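PDB 4ZNK: phage terminase large subunit from Thermus phage P7426, which probably acts as the ATP-driven motor that packages viral DNA into empty capsids and as the endonuclease that cuts the genome, this chain being its N-terminal ATPase part. Local coordinates for residues A[149-154]-A[170-175]. Sequence-based numbering, arbitrary orientation.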
loop_
_atom_site.group_PDB
_atom_site.type_symbol
_atom_site.label_atom_id
_atom_site.label_comp_id
_atom_site.label_asym_id
_atom_site.label_seq_id
_atom_site.Cartn_x
_atom_site.Cartn_y
_atom_site.Cartn_z
ATOM N N ASP A 149 0.107 -9.857 9.923
ATOM C CA ASP A 149 1.344 -9.949 9.160
ATOM C C ASP A 149 1.667 -8.677 8.393
ATOM O O ASP A 149 2.832 -8.374 8.172
ATOM C CB ASP A 149 1.274 -11.099 8.154
ATOM C CG ASP A 149 1.205 -12.447 8.823
ATOM O OD1 ASP A 149 2.269 -13.075 8.953
ATOM O OD2 ASP A 149 0.094 -12.874 9.201
ATOM N N PHE A 150 0.648 -7.957 7.945
ATOM C CA PHE A 150 0.899 -6.769 7.139
ATOM C C PHE A 150 -0.249 -5.775 7.229
ATOM O O PHE A 150 -1.397 -6.155 7.478
ATOM C CB PHE A 150 1.146 -7.142 5.667
ATOM C CG PHE A 150 -0.079 -7.746 4.946
ATOM C CD1 PHE A 150 -0.857 -6.976 4.094
ATOM C CD2 PHE A 150 -0.408 -9.080 5.099
ATOM C CE1 PHE A 150 -1.966 -7.533 3.425
ATOM C CE2 PHE A 150 -1.499 -9.653 4.429
ATOM C CZ PHE A 150 -2.278 -8.877 3.596
ATOM N N VAL A 151 0.081 -4.501 7.042
ATOM C CA VAL A 151 -0.924 -3.462 6.881
ATOM C C VAL A 151 -0.543 -2.568 5.712
ATOM O O VAL A 151 0.644 -2.306 5.470
ATOM C CB VAL A 151 -1.100 -2.570 8.151
ATOM C CG1 VAL A 151 -1.628 -3.386 9.324
ATOM C CG2 VAL A 151 0.196 -1.857 8.499
ATOM N N ILE A 152 -1.568 -2.130 4.986
ATOM C CA ILE A 152 -1.452 -1.093 3.973
ATOM C C ILE A 152 -2.239 0.125 4.437
ATOM O O ILE A 152 -3.425 0.015 4.739
ATOM C CB ILE A 152 -2.000 -1.559 2.618
ATOM C CG1 ILE A 152 -1.189 -2.731 2.071
ATOM C CG2 ILE A 152 -2.027 -0.412 1.614
ATOM C CD1 ILE A 152 -2.034 -3.641 1.241
ATOM N N LEU A 153 -1.571 1.275 4.506
ATOM C CA LEU A 153 -2.232 2.555 4.798
ATOM C C LEU A 153 -2.370 3.350 3.517
ATOM O O LEU A 153 -1.363 3.789 2.948
ATOM C CB LEU A 153 -1.452 3.373 5.827
ATOM C CG LEU A 153 -1.584 2.991 7.293
ATOM C CD1 LEU A 153 -0.882 1.688 7.603
ATOM C CD2 LEU A 153 -1.042 4.104 8.162
ATOM N N ASP A 154 -3.607 3.507 3.053
ATOM C CA ASP A 154 -3.884 4.190 1.811
ATOM C C ASP A 154 -4.236 5.644 2.139
ATOM O O ASP A 154 -4.895 5.917 3.134
ATOM C CB ASP A 154 -5.015 3.508 1.045
ATOM C CG ASP A 154 -5.175 4.052 -0.387
ATOM O OD1 ASP A 154 -4.185 4.574 -0.953
ATOM O OD2 ASP A 154 -6.278 3.923 -0.961
ATOM N N PRO A 170 0.860 -1.498 16.533
ATOM C CA PRO A 170 0.991 -2.589 17.509
ATOM C C PRO A 170 0.417 -3.942 17.045
ATOM O O PRO A 170 0.721 -4.969 17.653
ATOM C CB PRO A 170 0.215 -2.063 18.719
ATOM C CG PRO A 170 0.220 -0.574 18.569
ATOM C CD PRO A 170 0.088 -0.372 17.091
ATOM N N THR A 171 -0.392 -3.954 15.991
ATOM C CA THR A 171 -0.880 -5.223 15.458
ATOM C C THR A 171 0.230 -6.011 14.789
ATOM O O THR A 171 0.061 -7.188 14.506
ATOM C CB THR A 171 -2.002 -5.034 14.419
ATOM O OG1 THR A 171 -1.457 -4.418 13.246
ATOM C CG2 THR A 171 -3.085 -4.190 14.966
ATOM N N LEU A 172 1.361 -5.359 14.527
ATOM C CA LEU A 172 2.463 -5.978 13.792
ATOM C C LEU A 172 3.567 -6.612 14.644
ATOM O O LEU A 172 4.422 -7.299 14.097
ATOM C CB LEU A 172 3.111 -4.937 12.884
ATOM C CG LEU A 172 2.199 -4.315 11.814
ATOM C CD1 LEU A 172 2.927 -3.168 11.134
ATOM C CD2 LEU A 172 1.752 -5.352 10.806
ATOM N N SER A 173 3.528 -6.406 15.961
ATOM C CA SER A 173 4.630 -6.811 16.852
ATOM C C SER A 173 4.877 -8.311 16.867
ATOM O O SER A 173 5.991 -8.776 16.632
ATOM C CB SER A 173 4.356 -6.352 18.294
ATOM O OG SER A 173 3.910 -5.026 18.358
ATOM N N VAL A 174 3.840 -9.079 17.167
ATOM C CA VAL A 174 4.002 -10.510 17.400
ATOM C C VAL A 174 4.561 -11.289 16.195
ATOM O O VAL A 174 5.275 -12.276 16.376
ATOM C CB VAL A 174 2.640 -11.131 17.830
ATOM C CG1 VAL A 174 2.613 -12.629 17.635
ATOM C CG2 VAL A 174 2.331 -10.750 19.263
ATOM N N ARG A 175 4.226 -10.860 14.979
ATOM C CA ARG A 175 4.695 -11.525 13.763
ATOM C C ARG A 175 5.755 -10.701 13.032
ATOM O O ARG A 175 6.152 -11.054 11.923
ATOM C CB ARG A 175 3.507 -11.805 12.823
ATOM C CG ARG A 175 2.420 -12.608 13.491
ATOM C CD ARG A 175 1.240 -12.856 12.579
ATOM N NE ARG A 175 0.142 -13.496 13.309
ATOM C CZ ARG A 175 -1.086 -13.647 12.822
ATOM N NH1 ARG A 175 -1.374 -13.222 11.601
ATOM N NH2 ARG A 175 -2.042 -14.204 13.562
HETATM O O HOH W 1 4.824 -11.687 9.288
#
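Arg175 meets Asp149 with the outer part of its side chain, from CD to NH1. Its CB points toward residues 149-154. With chi1 at -56° and the chain extended from CG to NE, CD is carried past the carboxylate, 3.6 Å from Asp149 OD2 and 3.8 Å from Asp149 OD1. NE and CZ lie a little farther from Asp149 OD2. NH1 closes the salt bridge, 2.8 Å from Asp149 OD2. The bond is bent, with 140° at the hydrogen, and it meets OD2 from above the carboxylate plane. The carboxylate and guanidinium planes are 47° apart. Of the two amino groups, NH1 bonds to the carboxylate and NH2 to Gln67 OE1.

Both carboxylate oxygens have further partners. OD2 also accepts from the backbone N of Gln67, and OD1 pairs with Arg63. Water 1 donates to Asp149 OD1 and to Arg175 O, adding a second bridge between the same two residues. The buried carboxylate is thus shared by two arginines, which would probably keep it ionised.

Strand 150-154 is the predicted Walker B strand of this P-loop ATPase fold. Asp154, at the far end from the salt bridge, binds magnesium. Residues 170-175 belong to the crossover that leaves this strand through helix 161-168 and returns as the adjacent parallel strand 178-183.

Farther along the strand the contact becomes apolar. Leu172 CD2 lies over the backbone, 4.0 Å from Phe150 CA. Its other methyl, CD1, touches Val151 CG2 at 4.0 Å. Val151 CG1 faces Thr171 OG1 at 4.1 Å, a van der Waals contact. That hydroxyl is hydrogen-bonded to Ile168 O at the end of the helix, while Ala179 of the returning strand touches both Val151 and Leu172.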